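PDB 3SC4: short chain dehydrogenase (A0QTM2 homolog) from Mycobacterium thermoresistibile, which probably catalyses NAD(P)-dependent oxidation or reduction of an alcohol or carbonyl substrate, using a Rossmann fold to bind the cofactor. Local coordinates for residues R126-Y129 and A130-S134; R155-P158 and K159-R162; I180-E183 and L184-A187; D247-L250 and E251-V254. All blocks are in the same frame, centred on the assembly; numbering follows the deposited sequence. Where two conformers were deposited one is given.

Interaction 1. Residues R126-Y129 and A130-S134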
ATOM      1  N   ARG B 126      -5.450  -5.304   3.457  1.00 17.30           N
ATOM      2  CA  ARG B 126      -6.013  -5.567   4.766  1.00 17.83           C
ATOM      3  C   ARG B 126      -6.077  -7.074   5.035  1.00 17.40           C
ATOM      4  O   ARG B 126      -5.693  -7.540   6.106  1.00 17.32           O
ATOM      5  CB  ARG B 126      -7.387  -4.933   4.867  1.00 17.98           C
ATOM      6  CG  ARG B 126      -7.946  -4.935   6.277  1.00 21.85           C
ATOM      7  CD  ARG B 126      -9.269  -4.196   6.350  1.00 24.34           C
ATOM      8  NE  ARG B 126      -9.883  -4.193   7.682  1.00 26.02           N
ATOM      9  CZ  ARG B 126     -10.780  -5.077   8.118  1.00 29.39           C
ATOM     10  NH1 ARG B 126     -11.137  -6.104   7.356  1.00 30.95           N
ATOM     11  NH2 ARG B 126     -11.315  -4.953   9.342  1.00 30.23           N
ATOM     12  N   GLY B 127      -6.541  -7.833   4.053  1.00 16.60           N
ATOM     13  CA  GLY B 127      -6.647  -9.273   4.197  1.00 16.84           C
ATOM     14  C   GLY B 127      -5.322  -9.967   4.470  1.00 16.70           C
ATOM     15  O   GLY B 127      -5.234 -10.839   5.356  1.00 17.35           O
ATOM     16  N   THR B 128      -4.281  -9.598   3.729  1.00 15.73           N
ATOM     17  CA  THR B 128      -2.969 -10.212   3.956  1.00 15.63           C
ATOM     18  C   THR B 128      -2.476  -9.887   5.359  1.00 16.37           C
ATOM     19  O   THR B 128      -1.861 -10.742   6.016  1.00 17.08           O
ATOM     20  CB  THR B 128      -1.951  -9.775   2.902  1.00 15.20           C
ATOM     21  OG1 THR B 128      -2.379 -10.271   1.621  1.00 15.05           O
ATOM     22  CG2 THR B 128      -0.539 -10.291   3.231  1.00 12.43           C
ATOM     23  N   TYR B 129      -2.766  -8.666   5.814  1.00 16.03           N
ATOM     24  CA  TYR B 129      -2.401  -8.232   7.148  1.00 16.70           C
ATOM     25  C   TYR B 129      -3.155  -9.077   8.202  1.00 17.72           C
ATOM     26  O   TYR B 129      -2.540  -9.691   9.074  1.00 18.16           O
ATOM     27  CB  TYR B 129      -2.710  -6.740   7.305  1.00 16.70           C
ATOM     28  CG  TYR B 129      -2.276  -6.143   8.629  1.00 17.71           C
ATOM     29  CD1 TYR B 129      -0.986  -5.672   8.804  1.00 17.63           C
ATOM     30  CD2 TYR B 129      -3.151  -6.043   9.696  1.00 17.66           C
ATOM     31  CE1 TYR B 129      -0.591  -5.117  10.001  1.00 17.28           C
ATOM     32  CE2 TYR B 129      -2.746  -5.506  10.914  1.00 17.82           C
ATOM     33  CZ  TYR B 129      -1.461  -5.044  11.046  1.00 16.56           C
ATOM     34  OH  TYR B 129      -1.028  -4.512  12.222  1.00 16.25           O
ATOM     35  N   ALA B 130      -4.483  -9.126   8.101  1.00 17.46           N
ATOM     36  CA  ALA B 130      -5.315  -9.831   9.100  1.00 18.15           C
ATOM     37  C   ALA B 130      -5.002 -11.339   9.164  1.00 18.01           C
ATOM     38  O   ALA B 130      -4.793 -11.902  10.235  1.00 17.97           O
ATOM     39  CB  ALA B 130      -6.802  -9.599   8.808  1.00 17.43           C
ATOM     40  N   VAL B 131      -4.950 -11.979   8.006  1.00 17.54           N
ATOM     41  CA  VAL B 131      -4.622 -13.395   7.949  1.00 18.20           C
ATOM     42  C   VAL B 131      -3.228 -13.664   8.542  1.00 18.79           C
ATOM     43  O   VAL B 131      -3.085 -14.582   9.361  1.00 19.61           O
ATOM     44  CB  VAL B 131      -4.695 -13.926   6.493  1.00 18.17           C
ATOM     45  CG1 VAL B 131      -3.930 -15.232   6.330  1.00 17.66           C
ATOM     46  CG2 VAL B 131      -6.153 -14.094   6.061  1.00 18.02           C
ATOM     47  N   SER B 132      -2.222 -12.871   8.137  1.00 17.97           N
ATOM     48  CA  SER B 132      -0.860 -13.075   8.603  1.00 18.56           C
ATOM     49  C   SER B 132      -0.768 -12.832  10.097  1.00 19.82           C
ATOM     50  O   SER B 132      -0.185 -13.614  10.805  1.00 20.58           O
ATOM     51  CB  SER B 132       0.154 -12.182   7.863  1.00 18.38           C
ATOM     52  OG  SER B 132       0.239 -12.470   6.459  1.00 18.42           O
ATOM     53  N   GLN B 133      -1.373 -11.754  10.580  1.00 20.64           N
ATOM     54  CA  GLN B 133      -1.336 -11.415  11.983  1.00 21.61           C
ATOM     55  C   GLN B 133      -1.941 -12.511  12.811  1.00 23.41           C
ATOM     56  O   GLN B 133      -1.440 -12.864  13.895  1.00 25.04           O
ATOM     57  CB  GLN B 133      -2.122 -10.135  12.235  1.00 21.73           C
ATOM     58  CG  GLN B 133      -2.193  -9.688  13.701  1.00 21.24           C
ATOM     59  CD  GLN B 133      -3.144  -8.516  13.865  1.00 21.33           C
ATOM     60  OE1 GLN B 133      -4.351  -8.660  13.673  1.00 21.57           O
ATOM     61  NE2 GLN B 133      -2.604  -7.345  14.194  1.00 17.03           N
ATOM     62  N   SER B 134      -3.047 -13.037  12.328  1.00 23.69           N
ATOM     63  CA  SER B 134      -3.769 -14.011  13.114  1.00 25.01           C
ATOM     64  C   SER B 134      -3.017 -15.348  13.141  1.00 25.54           C
ATOM     65  O   SER B 134      -3.050 -16.053  14.151  1.00 26.91           O
ATOM     66  CB  SER B 134      -5.192 -14.153  12.592  1.00 24.88           C
ATOM     67  OG  SER B 134      -5.854 -15.186  13.262  1.00 26.24           O
TER

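Interaction 2. Residues R155-P158 and K159-R162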
ATOM      1  N   ARG B 155       8.348  -2.486  -8.139  1.00 18.79           N
ATOM      2  CA  ARG B 155       9.012  -1.830  -9.262  1.00 20.60           C
ATOM      3  C   ARG B 155       8.535  -0.369  -9.301  1.00 20.85           C
ATOM      4  O   ARG B 155       7.337  -0.104  -9.374  1.00 19.61           O
ATOM      5  CB  ARG B 155       8.592  -2.535 -10.550  1.00 21.65           C
ATOM      6  CG  ARG B 155       9.015  -4.016 -10.639  1.00 23.23           C
ATOM      7  CD  ARG B 155      10.367  -4.068 -11.299  1.00 28.09           C
ATOM      8  NE  ARG B 155      10.321  -4.967 -12.423  1.00 31.30           N
ATOM      9  CZ  ARG B 155      11.073  -4.882 -13.510  1.00 33.38           C
ATOM     10  NH1 ARG B 155      11.954  -3.917 -13.692  1.00 30.94           N
ATOM     11  NH2 ARG B 155      10.916  -5.812 -14.433  1.00 37.18           N
ATOM     12  N   LEU B 156       9.482   0.562  -9.268  1.00 22.01           N
ATOM     13  CA  LEU B 156       9.189   1.978  -9.047  1.00 22.84           C
ATOM     14  C   LEU B 156       9.368   2.861 -10.270  1.00 24.76           C
ATOM     15  O   LEU B 156       9.082   4.071 -10.210  1.00 25.37           O
ATOM     16  CB  LEU B 156      10.092   2.520  -7.934  1.00 22.56           C
ATOM     17  CG  LEU B 156       9.894   1.892  -6.554  1.00 21.76           C
ATOM     18  CD1 LEU B 156      10.951   2.456  -5.573  1.00 19.29           C
ATOM     19  CD2 LEU B 156       8.465   2.135  -6.069  1.00 17.14           C
ATOM     20  N   GLU B 157       9.854   2.270 -11.361  1.00 26.18           N
ATOM     21  CA  GLU B 157       9.933   2.976 -12.627  1.00 28.35           C
ATOM     22  C   GLU B 157       8.491   3.305 -13.065  1.00 27.84           C
ATOM     23  O   GLU B 157       7.563   2.525 -12.828  1.00 26.20           O
ATOM     24  CB  GLU B 157      10.656   2.141 -13.700  1.00 29.57           C
ATOM     25  CG  GLU B 157      12.099   1.674 -13.309  1.00 32.91           C
ATOM     26  CD  GLU B 157      12.158   0.346 -12.491  1.00 36.27           C
ATOM     27  OE1 GLU B 157      11.138  -0.350 -12.282  1.00 34.53           O
ATOM     28  OE2 GLU B 157      13.261   0.002 -12.024  1.00 42.93           O
ATOM     29  N   PRO B 158       8.296   4.491 -13.650  1.00 28.86           N
ATOM     30  CA  PRO B 158       6.961   4.981 -14.038  1.00 28.72           C
ATOM     31  C   PRO B 158       6.042   3.987 -14.751  1.00 28.03           C
ATOM     32  O   PRO B 158       4.853   3.929 -14.445  1.00 26.95           O
ATOM     33  CB  PRO B 158       7.298   6.155 -14.954  1.00 29.56           C
ATOM     34  CG  PRO B 158       8.526   6.733 -14.308  1.00 30.22           C
ATOM     35  CD  PRO B 158       9.320   5.550 -13.791  1.00 29.69           C
ATOM     36  N   LYS B 159       6.578   3.207 -15.682  1.00 28.56           N
ATOM     37  CA  LYS B 159       5.733   2.289 -16.446  1.00 28.76           C
ATOM     38  C   LYS B 159       5.006   1.306 -15.530  1.00 26.28           C
ATOM     39  O   LYS B 159       3.910   0.865 -15.851  1.00 26.10           O
ATOM     40  CB  LYS B 159       6.518   1.546 -17.545  1.00 30.21           C
ATOM     41  CG  LYS B 159       7.775   0.774 -17.082  1.00 33.38           C
ATOM     42  CD  LYS B 159       8.254  -0.239 -18.167  1.00 38.56           C
ATOM     43  CE  LYS B 159       9.801  -0.357 -18.230  1.00 42.20           C
ATOM     44  NZ  LYS B 159      10.323  -1.002 -19.523  1.00 44.30           N
ATOM     45  N   TRP B 160       5.597   0.996 -14.382  1.00 24.40           N
ATOM     46  CA  TRP B 160       5.046  -0.021 -13.483  1.00 22.74           C
ATOM     47  C   TRP B 160       4.058   0.520 -12.462  1.00 22.12           C
ATOM     48  O   TRP B 160       3.457  -0.259 -11.746  1.00 20.75           O
ATOM     49  CB  TRP B 160       6.152  -0.698 -12.724  1.00 22.03           C
ATOM     50  CG  TRP B 160       7.188  -1.304 -13.570  1.00 23.70           C
ATOM     51  CD1 TRP B 160       8.511  -1.008 -13.561  1.00 24.20           C
ATOM     52  CD2 TRP B 160       7.011  -2.335 -14.545  1.00 23.79           C
ATOM     53  NE1 TRP B 160       9.179  -1.788 -14.466  1.00 25.95           N
ATOM     54  CE2 TRP B 160       8.284  -2.604 -15.098  1.00 26.05           C
ATOM     55  CE3 TRP B 160       5.910  -3.040 -15.018  1.00 24.70           C
ATOM     56  CZ2 TRP B 160       8.493  -3.561 -16.107  1.00 27.08           C
ATOM     57  CZ3 TRP B 160       6.118  -4.006 -16.048  1.00 26.81           C
ATOM     58  CH2 TRP B 160       7.398  -4.248 -16.566  1.00 25.49           C
ATOM     59  N   LEU B 161       3.896   1.838 -12.387  1.00 22.61           N
ATOM     60  CA  LEU B 161       3.082   2.444 -11.352  1.00 23.16           C
ATOM     61  C   LEU B 161       1.644   2.640 -11.830  1.00 23.99           C
ATOM     62  O   LEU B 161       1.039   3.647 -11.604  1.00 25.13           O
ATOM     63  CB  LEU B 161       3.710   3.762 -10.874  1.00 22.79           C
ATOM     64  CG  LEU B 161       5.062   3.555 -10.179  1.00 23.10           C
ATOM     65  CD1 LEU B 161       5.784   4.881  -9.870  1.00 21.40           C
ATOM     66  CD2 LEU B 161       4.909   2.737  -8.921  1.00 19.08           C
ATOM     67  N   ARG B 162       1.080   1.600 -12.394  1.00 25.60           N
ATOM     68  CA  ARG B 162      -0.108   1.684 -13.223  1.00 27.33           C
ATOM     69  C   ARG B 162      -0.613   0.243 -13.351  1.00 26.77           C
ATOM     70  O   ARG B 162       0.210  -0.684 -13.403  1.00 29.33           O
ATOM     71  CB  ARG B 162       0.324   2.141 -14.598  1.00 28.85           C
ATOM     72  CG  ARG B 162      -0.554   3.159 -15.247  1.00 33.62           C
ATOM     73  CD  ARG B 162       0.092   3.723 -16.539  1.00 37.82           C
ATOM     74  NE  ARG B 162      -0.869   4.567 -17.243  1.00 42.43           N
ATOM     75  CZ  ARG B 162      -0.621   5.267 -18.346  1.00 45.95           C
ATOM     76  NH1 ARG B 162       0.580   5.259 -18.905  1.00 47.90           N
ATOM     77  NH2 ARG B 162      -1.593   5.987 -18.894  1.00 47.33           N
TER

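Interaction 3. Residues I180-E183 and L184-A187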
ATOM      1  N   ILE B 180       6.693  -7.777   7.565  1.00 20.57           N
ATOM      2  CA  ILE B 180       6.628  -8.953   8.405  1.00 21.06           C
ATOM      3  C   ILE B 180       7.964  -9.693   8.429  1.00 21.17           C
ATOM      4  O   ILE B 180       8.356 -10.187   9.452  1.00 21.53           O
ATOM      5  CB  ILE B 180       5.582  -9.953   7.896  1.00 20.82           C
ATOM      6  CG1 ILE B 180       4.173  -9.452   8.125  1.00 20.86           C
ATOM      7  CG2 ILE B 180       5.727 -11.276   8.623  1.00 21.81           C
ATOM      8  CD1 ILE B 180       3.162 -10.384   7.461  1.00 18.80           C
ATOM      9  N   ALA B 181       8.652  -9.781   7.300  1.00 20.76           N
ATOM     10  CA  ALA B 181       9.928 -10.492   7.275  1.00 21.75           C
ATOM     11  C   ALA B 181      10.879  -9.849   8.287  1.00 22.95           C
ATOM     12  O   ALA B 181      11.517 -10.565   9.061  1.00 24.32           O
ATOM     13  CB  ALA B 181      10.546 -10.523   5.885  1.00 20.89           C
ATOM     14  N   GLU B 182      10.929  -8.513   8.324  1.00 22.60           N
ATOM     15  CA  GLU B 182      11.756  -7.829   9.316  1.00 23.53           C
ATOM     16  C   GLU B 182      11.272  -7.999  10.756  1.00 23.68           C
ATOM     17  O   GLU B 182      12.092  -8.264  11.666  1.00 24.38           O
ATOM     18  CB  GLU B 182      11.934  -6.337   8.984  1.00 23.07           C
ATOM     19  CG  GLU B 182      12.636  -6.082   7.642  1.00 23.89           C
ATOM     20  CD  GLU B 182      13.886  -6.948   7.459  1.00 27.36           C
ATOM     21  OE1 GLU B 182      14.778  -6.864   8.338  1.00 30.60           O
ATOM     22  OE2 GLU B 182      13.965  -7.720   6.456  1.00 27.12           O
ATOM     23  N   GLU B 183       9.964  -7.861  10.966  1.00 22.63           N
ATOM     24  CA  GLU B 183       9.408  -7.827  12.324  1.00 22.52           C
ATOM     25  C   GLU B 183       9.382  -9.208  12.972  1.00 23.95           C
ATOM     26  O   GLU B 183       9.398  -9.299  14.201  1.00 25.05           O
ATOM     27  CB  GLU B 183       8.020  -7.181  12.348  1.00 21.44           C
ATOM     28  CG  GLU B 183       8.062  -5.682  12.022  1.00 19.84           C
ATOM     29  CD  GLU B 183       6.713  -4.996  12.072  1.00 18.35           C
ATOM     30  OE1 GLU B 183       5.651  -5.653  11.886  1.00 16.47           O
ATOM     31  OE2 GLU B 183       6.720  -3.774  12.291  1.00 15.71           O
ATOM     32  N   LEU B 184       9.398 -10.268  12.162  1.00 24.03           N
ATOM     33  CA  LEU B 184       9.408 -11.630  12.667  1.00 25.39           C
ATOM     34  C   LEU B 184      10.750 -12.360  12.488  1.00 27.16           C
ATOM     35  O   LEU B 184      10.867 -13.568  12.743  1.00 27.62           O
ATOM     36  CB  LEU B 184       8.274 -12.403  12.025  1.00 24.91           C
ATOM     37  CG  LEU B 184       6.882 -12.251  12.664  1.00 26.46           C
ATOM     38  CD1 LEU B 184       6.510 -10.836  13.015  1.00 27.04           C
ATOM     39  CD2 LEU B 184       5.863 -12.807  11.674  1.00 28.31           C
ATOM     40  N   ARG B 185      11.772 -11.626  12.073  1.00 28.84           N
ATOM     41  CA  ARG B 185      13.104 -12.194  11.872  1.00 30.74           C
ATOM     42  C   ARG B 185      13.625 -12.870  13.157  1.00 32.51           C
ATOM     43  O   ARG B 185      14.101 -13.991  13.108  1.00 33.42           O
ATOM     44  CB  ARG B 185      14.079 -11.103  11.392  1.00 30.93           C
ATOM     45  CG  ARG B 185      15.430 -11.638  10.879  1.00 34.60           C
ATOM     46  CD  ARG B 185      16.318 -10.523  10.334  1.00 37.74           C
ATOM     47  NE  ARG B 185      15.828 -10.034   9.029  1.00 39.58           N
ATOM     48  CZ  ARG B 185      16.089 -10.611   7.849  1.00 38.66           C
ATOM     49  NH1 ARG B 185      16.855 -11.700   7.775  1.00 38.37           N
ATOM     50  NH2 ARG B 185      15.603 -10.082   6.734  1.00 38.09           N
ATOM     51  N   ASP B 186      13.500 -12.202  14.302  1.00 33.61           N
ATOM     52  CA  ASP B 186      13.934 -12.770  15.591  1.00 35.16           C
ATOM     53  C   ASP B 186      13.128 -13.996  15.999  1.00 35.23           C
ATOM     54  O   ASP B 186      13.681 -14.934  16.620  1.00 36.64           O
ATOM     55  CB  ASP B 186      13.852 -11.728  16.720  1.00 36.06           C
ATOM     56  CG  ASP B 186      14.999 -10.718  16.672  1.00 38.74           C
ATOM     57  OD1 ASP B 186      15.871 -10.856  15.764  1.00 40.33           O
ATOM     58  OD2 ASP B 186      15.017  -9.792  17.534  1.00 39.92           O
ATOM     59  N   ALA B 187      11.833 -13.992  15.674  1.00 33.42           N
ATOM     60  CA  ALA B 187      10.978 -15.149  15.955  1.00 33.36           C
ATOM     61  C   ALA B 187      11.256 -16.307  14.972  1.00 32.85           C
ATOM     62  O   ALA B 187      10.827 -17.426  15.191  1.00 33.78           O
ATOM     63  CB  ALA B 187       9.499 -14.750  15.932  1.00 31.60           C
TER
HETATM   64  O   HOH W   1      12.927  -9.321  14.614  1.00 14.72           O
HETATM   65  O   HOH W   2      10.607 -11.277  15.841  1.00 11.13           O

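Interaction 4. Residues D247-L250 and E251-V254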
ATOM      1  N   ASP B 247      12.434 -18.143 -11.930  1.00 22.60           N
ATOM      2  CA  ASP B 247      13.766 -17.964 -11.347  1.00 23.63           C
ATOM      3  C   ASP B 247      14.005 -18.932 -10.177  1.00 23.74           C
ATOM      4  O   ASP B 247      15.058 -19.543 -10.069  1.00 25.01           O
ATOM      5  CB  ASP B 247      13.980 -16.511 -10.903  1.00 22.95           C
ATOM      6  CG  ASP B 247      13.735 -15.524 -12.018  1.00 24.27           C
ATOM      7  OD1 ASP B 247      12.749 -15.696 -12.760  1.00 25.88           O
ATOM      8  OD2 ASP B 247      14.514 -14.564 -12.168  1.00 27.82           O
ATOM      9  N   VAL B 248      13.023 -19.058  -9.301  1.00 23.23           N
ATOM     10  CA  VAL B 248      13.137 -19.941  -8.156  1.00 23.00           C
ATOM     11  C   VAL B 248      13.359 -21.369  -8.636  1.00 24.22           C
ATOM     12  O   VAL B 248      14.203 -22.112  -8.086  1.00 24.35           O
ATOM     13  CB  VAL B 248      11.879 -19.848  -7.273  1.00 21.95           C
ATOM     14  CG1 VAL B 248      11.815 -20.995  -6.279  1.00 21.72           C
ATOM     15  CG2 VAL B 248      11.873 -18.520  -6.565  1.00 19.37           C
ATOM     16  N   LEU B 249      12.621 -21.738  -9.678  1.00 24.28           N
ATOM     17  CA  LEU B 249      12.696 -23.088 -10.204  1.00 25.54           C
ATOM     18  C   LEU B 249      14.073 -23.413 -10.804  1.00 27.48           C
ATOM     19  O   LEU B 249      14.625 -24.453 -10.491  1.00 28.77           O
ATOM     20  CB  LEU B 249      11.552 -23.352 -11.185  1.00 24.80           C
ATOM     21  CG  LEU B 249      10.189 -23.538 -10.464  1.00 23.83           C
ATOM     22  CD1 LEU B 249       9.029 -23.377 -11.435  1.00 21.36           C
ATOM     23  CD2 LEU B 249      10.088 -24.894  -9.710  1.00 21.05           C
ATOM     24  N   LEU B 250      14.646 -22.527 -11.622  1.00 28.42           N
ATOM     25  CA  LEU B 250      16.015 -22.735 -12.152  1.00 29.94           C
ATOM     26  C   LEU B 250      17.060 -22.831 -11.065  1.00 29.94           C
ATOM     27  O   LEU B 250      17.971 -23.632 -11.167  1.00 30.91           O
ATOM     28  CB  LEU B 250      16.447 -21.595 -13.086  1.00 30.15           C
ATOM     29  CG  LEU B 250      15.703 -21.536 -14.401  1.00 31.93           C
ATOM     30  CD1 LEU B 250      16.215 -20.375 -15.242  1.00 34.87           C
ATOM     31  CD2 LEU B 250      15.848 -22.844 -15.144  1.00 34.31           C
ATOM     32  N   GLU B 251      16.941 -21.993 -10.043  1.00 29.01           N
ATOM     33  CA  GLU B 251      17.889 -21.977  -8.934  0.50 29.86           C
ATOM     34  C   GLU B 251      17.846 -23.313  -8.173  1.00 30.33           C
ATOM     35  O   GLU B 251      18.841 -23.718  -7.563  1.00 31.59           O
ATOM     36  CB  GLU B 251      17.628 -20.750  -8.023  0.50 28.93           C
ATOM     37  CG  GLU B 251      18.155 -19.420  -8.649  0.50 30.17           C
ATOM     38  CD  GLU B 251      17.443 -18.123  -8.197  0.50 31.50           C
ATOM     39  OE1 GLU B 251      16.616 -18.139  -7.246  0.50 31.89           O
ATOM     40  OE2 GLU B 251      17.720 -17.065  -8.822  0.50 32.02           O
ATOM     41  N   SER B 252      16.690 -23.994  -8.236  1.00 29.62           N
ATOM     42  CA  SER B 252      16.448 -25.266  -7.536  1.00 29.89           C
ATOM     43  C   SER B 252      16.895 -26.511  -8.294  1.00 31.07           C
ATOM     44  O   SER B 252      17.057 -27.571  -7.684  1.00 30.53           O
ATOM     45  CB  SER B 252      14.964 -25.433  -7.213  1.00 28.95           C
ATOM     46  OG  SER B 252      14.233 -25.877  -8.341  1.00 27.91           O
ATOM     47  N   GLY B 253      17.057 -26.381  -9.615  1.00 31.76           N
ATOM     48  CA  GLY B 253      17.570 -27.464 -10.472  1.00 32.86           C
ATOM     49  C   GLY B 253      16.709 -27.824 -11.672  1.00 32.65           C
ATOM     50  O   GLY B 253      17.100 -28.636 -12.499  1.00 33.60           O
ATOM     51  N   VAL B 254      15.524 -27.244 -11.774  1.00 31.78           N
ATOM     52  CA  VAL B 254      14.723 -27.422 -12.964  1.00 31.68           C
ATOM     53  C   VAL B 254      15.480 -26.818 -14.156  1.00 32.94           C
ATOM     54  O   VAL B 254      15.915 -25.673 -14.090  1.00 32.92           O
ATOM     55  CB  VAL B 254      13.346 -26.768 -12.804  1.00 30.53           C
ATOM     56  CG1 VAL B 254      12.551 -26.873 -14.105  1.00 29.45           C
ATOM     57  CG2 VAL B 254      12.584 -27.413 -11.633  1.00 28.63           C
TER
HETATM   58  O   HOH W   3      18.486 -25.152 -13.569  1.00 10.54           O

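Interaction 1. Residues R126-Y129 and A130-S134
Across Tyr-129 and Ala-130 the backbone runs on as uninterrupted alpha-helix, i to i+4 bonds joining the two segments at every step. Ala-130 N reaches Arg-126 O at 2.8 Å and Gln-133 N reaches Tyr-129 O at 2.8 Å, both close to straight. Thr-128 O is gripped twice by one residue: Ser-132 OG approaches at 2.8 Å from one face of the carbonyl plane, while Ser-132 N comes at 3.0 Å from the opposite face. With OG beside its backbone N (chi1 -64°), Ser-132 folds its hydroxyl back over the preceding turn, and Ser-132 OG also bonds Asn-99 ND2. Tyr-129 and Gln-133 converge from one turn apart: Gln-133 NE2 lies 3.8 Å from Tyr-129 CE2, oblique to the ring, with amide and ring planes 62° apart. Their polar ends are held by the second subunit, Tyr-129 OH on Val-112 O and Gln-133 NE2 on Ile-109 O, and the tyrosine ring stacks on Phe-117 of that subunit. Val-131 turns instead to strand 96-99 and helix 77-91. One side of helix 114-135 thus packs on the Rossmann sheet; helices 114-135 and 164-183 of the two subunits probably form the four-helix interface familiar in short-chain dehydrogenases.

Interaction 2. Residues R155-P158 and K159-R162
Trp-160 lies alongside Arg-155, and their pairing is the compact part of this turn. Arg-155 CB sits 3.4 Å from Trp-160 CD1, and from there the arginine chain, bent at chi2 (-91°) and chi3, runs along the indole until its guanidinium comes over one ring face near the rim. The two planes are 36° apart, with Arg-155 NH1 3.6 Å from Trp-160 NE1. Asp-275 fixes the arginine's far end through a salt bridge. Leu-161 packs inward, its CD1 3.4 Å from Leu-156 O, and meets Tyr-171 of helix 164-183. The backbone makes a short 3-10 turn, in which Trp-160 N bonds Glu-157 O at 2.9 Å and Leu-161 N bonds Pro-158 O; Leu-161 then centres an inverse gamma turn. This loop, which also packs Leu-161 on Leu-178 of the second subunit, leads from strand 146-149 to the Rossmann-fold helix that probably carries the family's Tyr-x-x-x-Lys signature. Glu-157 OE1 is close at the indole edge, 3.0 Å from Trp-160 CD1, but does not hydrogen-bond Trp-160 NE1. Toward solvent the contact is looser: the Glu-157 salt bridge to Arg-155 is long, and Pro-158 is exposed, as is Lys-159, whose CG lies over the indole face opposite the arginine.

Interaction 3. Residues I180-E183 and L184-A187
Arg-185 sets out with CG anti to its amide nitrogen and then bends at chi3 (-73°), while Glu-182 folds at chi2 (-46°); the two bends bring guanidinium and carboxylate together. The salt bridge runs chiefly from Arg-185 NH2 to Glu-182 OE2, 2.9 Å long and nearly straight. It lies in the guanidinium plane and meets the oxygen on its syn side but somewhat out of the carboxylate plane, the two planar groups being twisted by 35°. The second link, Arg-185 NE to Glu-182 OE1, is weak at 3.4 Å, so the bidentate grip is lopsided. On the buried side Ile-180 and Leu-184 point the same way, with Ile-180 CG2 packed 3.4 Å from Leu-184 CD2. Leu-184 N closes the last regular helical bond on Ile-180 O, and at Leu-184 the backbone leaves helical angles. Beyond it water stands in for the missing i to i+4 bonds: one molecule bridges Glu-182 O to Asp-186 N, another Glu-183 O to Ala-187 N. Glu-183 accepts bonds from the backbone N of Thr-164 and of Ile-109 of the second subunit. Near the negative end of the helix dipole, the cationic Arg-185 is probably favourable, and it should offset part of the charge of Glu-182.

Interaction 4. Residues D247-L250 and E251-V254
Leu-249 and Val-254 extend side by side in the same direction, and their apolar contact, Leu-249 CD2 to Val-254 CG2 at 4.0 Å, closes over the end of the helix. Leu-250 turns along another flank and places CD2 against Val-254 O, while its CA-H points almost straight at that oxygen, with CA and O 3.5 Å apart. A water bridges Leu-250 O and Val-254 O. Ser-252 holds its hydroxyl between its own backbone N and carbonyl carbon (chi1 80°), which directs OG back to Leu-249 O at 2.6 Å. The same carbonyl accepts Val-254 N at 3.2 Å, and Gly-253 N bonds Leu-250 O. Positive phi at Gly-253 (127°) and these backward bonds define a Schellman motif that ends the helix. Before it, Glu-251 N makes a regular helical bond to Asp-247 O at 3.1 Å, and the Asp-247 side chain is engaged by a salt bridge with Arg-197. Helix 245-252 follows directly on the edge strand 242-244. Val-248 and Leu-249 seat it against helix 222-232, whereas Leu-250 faces Pro-279 and Tyr-282 of the C-terminal region.

From the N terminus the four contacts follow in series, none nesting in or crossing another, and each closes only a turn of its own chain. Interaction 1 lies within helix 114-135, ahead of strand 146-149; interaction 2 shapes the loop from that strand to helix 164-183; interaction 3 ends this helix before strand 190-195; interaction 4 ends helix 245-252 after the last strand. Interactions 1 and 3 touch, Ser-132 CB lying 3.5 Å from Ile-180 CD1, so helices 114-135 and 164-183 are joined there. Interactions 1, 2 and 3 all meet the second subunit. Interaction 4 touches no other chain of the assembly and lies on the opposite side of the chain's centre from interaction 1.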